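Local coordinates for protein putative malic enzyme ((S)-malate:NAD+ oxidoreductase (decarboxylating)) (Streptococcus pyogenes, PDB 2A9F) that probably catalyses the NAD-dependent oxidative decarboxylation of malate using a divalent metal ion such as magnesium or manganese, at residues 132-137 against 155-160. Sequence-based numbering, arbitrary orientation.
Sequences GGINLE and CHIPVF. With MG (magnesium ion), chain C.
The carboxamide end of N135 lies at the edge of the F160 phenyl ring, near the ring plane and beside CD2; the two flat groups are turned 35° against each other. H165 and I169 of helix 162-180, together with I340, also touch the F160 side chain. Both side chains leave their strands on the same face, and CG anti to the backbone N (chi1 -178° for F160) sets how each group is turned there.

I134 and V159 point to the other face and lie side by side, with I134 CB 4.0 Å from V159 CG1. That same methyl stands 4.0 Å from L136 CD1, while I157 reaches in from the preceding loop and brings its CD1 to 3.7 Å from I134 CG1. L151 of helix 143-154 packs on both L136 and V159, while I134 touches A69 and I71 of strand 67-72.

The backbone bonding identifies adjacent parallel strands: I134 N donates to P158 O at 3.0 Å and an almost straight 178°, and I134 O accepts from F160 N at 2.9 Å. One residue thus bonds to both neighbours of V159, the parallel pattern. A third bond, L136 N to F160 O, is weak and bent. Since helix 143-154 links the strands, this is a beta-alpha-beta crossover. In the four-stranded parallel sheet, 133-136 is an inner strand with 67-72 on its other flank, and 159-161 is outermost within the chain.

Just past the paired residues, E137 OE2 binds the magnesium ion at 2.0 Å. D138 and D163, which follow the two strands in sequence, complete the protein ligands, and two waters also coordinate the metal.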
loop_
_atom_site.group_PDB
_atom_site.type_symbol
_atom_site.label_atom_id
_atom_site.label_comp_id
_atom_site.label_asym_id
_atom_site.label_seq_id
_atom_site.Cartn_x
_atom_site.Cartn_y
_atom_site.Cartn_z
ATOM N N GLY A 132 -1.477 -6.861 7.562
ATOM C CA GLY A 132 -1.457 -7.982 8.473
ATOM C C GLY A 132 -0.020 -8.404 8.695
ATOM O O GLY A 132 0.260 -9.259 9.537
ATOM N N GLY A 133 0.892 -7.795 7.938
ATOM C CA GLY A 133 2.301 -8.115 8.065
ATOM C C GLY A 133 3.230 -7.158 7.334
ATOM O O GLY A 133 2.900 -6.655 6.259
ATOM N N ILE A 134 4.404 -6.911 7.916
ATOM C CA ILE A 134 5.382 -6.014 7.317
ATOM C C ILE A 134 6.680 -6.724 6.980
ATOM O O ILE A 134 7.276 -7.356 7.844
ATOM C CB ILE A 134 5.747 -4.859 8.260
ATOM C CG1 ILE A 134 4.490 -4.080 8.674
ATOM C CG2 ILE A 134 6.736 -3.946 7.564
ATOM C CD1 ILE A 134 3.665 -3.526 7.510
ATOM N N ASN A 135 7.115 -6.621 5.727
ATOM C CA ASN A 135 8.370 -7.222 5.308
ATOM C C ASN A 135 9.349 -6.125 4.892
ATOM O O ASN A 135 9.249 -5.591 3.785
ATOM C CB ASN A 135 8.154 -8.191 4.143
ATOM C CG ASN A 135 9.461 -8.557 3.427
ATOM O OD1 ASN A 135 9.899 -7.851 2.522
ATOM N ND2 ASN A 135 10.089 -9.655 3.839
ATOM N N LEU A 136 10.273 -5.771 5.791
ATOM C CA LEU A 136 11.276 -4.751 5.499
ATOM C C LEU A 136 12.262 -5.347 4.498
ATOM O O LEU A 136 12.724 -6.472 4.675
ATOM C CB LEU A 136 11.998 -4.328 6.774
ATOM C CG LEU A 136 11.139 -3.473 7.705
ATOM C CD1 LEU A 136 11.848 -3.262 9.035
ATOM C CD2 LEU A 136 10.820 -2.157 7.029
ATOM N N GLU A 137 12.577 -4.595 3.446
ATOM C CA GLU A 137 13.470 -5.106 2.411
ATOM C C GLU A 137 14.518 -4.130 1.907
ATOM O O GLU A 137 14.269 -2.939 1.741
ATOM C CB GLU A 137 12.645 -5.595 1.214
ATOM C CG GLU A 137 13.443 -6.321 0.136
ATOM C CD GLU A 137 13.745 -7.774 0.495
ATOM O OE1 GLU A 137 12.873 -8.433 1.107
ATOM O OE2 GLU A 137 14.844 -8.259 0.142
ATOM N N CYS A 155 5.189 -2.617 17.180
ATOM C CA CYS A 155 4.061 -3.017 16.329
ATOM C C CYS A 155 3.188 -4.152 16.849
ATOM O O CYS A 155 3.649 -5.036 17.579
ATOM C CB CYS A 155 4.546 -3.397 14.931
ATOM S SG CYS A 155 4.781 -2.010 13.830
ATOM N N HIS A 156 1.924 -4.125 16.431
ATOM C CA HIS A 156 0.942 -5.136 16.827
ATOM C C HIS A 156 0.830 -6.241 15.773
ATOM O O HIS A 156 0.041 -7.180 15.912
ATOM C CB HIS A 156 -0.429 -4.477 17.054
ATOM C CG HIS A 156 -0.386 -3.317 18.001
ATOM N ND1 HIS A 156 0.132 -2.088 17.650
ATOM C CD2 HIS A 156 -0.752 -3.213 19.301
ATOM C CE1 HIS A 156 0.084 -1.276 18.693
ATOM N NE2 HIS A 156 -0.449 -1.934 19.708
ATOM N N ILE A 157 1.625 -6.114 14.718
ATOM C CA ILE A 157 1.642 -7.096 13.650
ATOM C C ILE A 157 3.079 -7.521 13.450
ATOM O O ILE A 157 3.997 -6.790 13.787
ATOM C CB ILE A 157 1.079 -6.522 12.333
ATOM C CG1 ILE A 157 1.772 -5.196 11.993
ATOM C CG2 ILE A 157 -0.426 -6.346 12.455
ATOM C CD1 ILE A 157 1.376 -4.623 10.636
ATOM N N PRO A 158 3.293 -8.711 12.888
ATOM C CA PRO A 158 4.641 -9.224 12.658
ATOM C C PRO A 158 5.476 -8.448 11.649
ATOM O O PRO A 158 5.023 -8.158 10.545
ATOM C CB PRO A 158 4.379 -10.656 12.216
ATOM C CG PRO A 158 3.104 -10.524 11.444
ATOM C CD PRO A 158 2.281 -9.627 12.336
ATOM N N VAL A 159 6.704 -8.112 12.037
ATOM C CA VAL A 159 7.616 -7.406 11.150
ATOM C C VAL A 159 8.821 -8.323 10.953
ATOM O O VAL A 159 9.361 -8.858 11.907
ATOM C CB VAL A 159 8.056 -6.073 11.751
ATOM C CG1 VAL A 159 8.898 -5.303 10.741
ATOM C CG2 VAL A 159 6.831 -5.255 12.152
ATOM N N PHE A 160 9.239 -8.498 9.711
ATOM C CA PHE A 160 10.343 -9.392 9.396
ATOM C C PHE A 160 11.296 -8.744 8.394
ATOM O O PHE A 160 10.892 -8.424 7.274
ATOM C CB PHE A 160 9.742 -10.673 8.807
ATOM C CG PHE A 160 10.740 -11.748 8.472
ATOM C CD1 PHE A 160 11.231 -12.598 9.459
ATOM C CD2 PHE A 160 11.128 -11.960 7.155
ATOM C CE1 PHE A 160 12.091 -13.651 9.136
ATOM C CE2 PHE A 160 11.987 -13.003 6.822
ATOM C CZ PHE A 160 12.469 -13.855 7.813
HETATM MG MG MG C . 16.645 -8.119 -0.622
HETATM O O HOH W 1 16.056 -7.615 -2.450
HETATM O O HOH W 2 18.777 -8.277 -1.003
#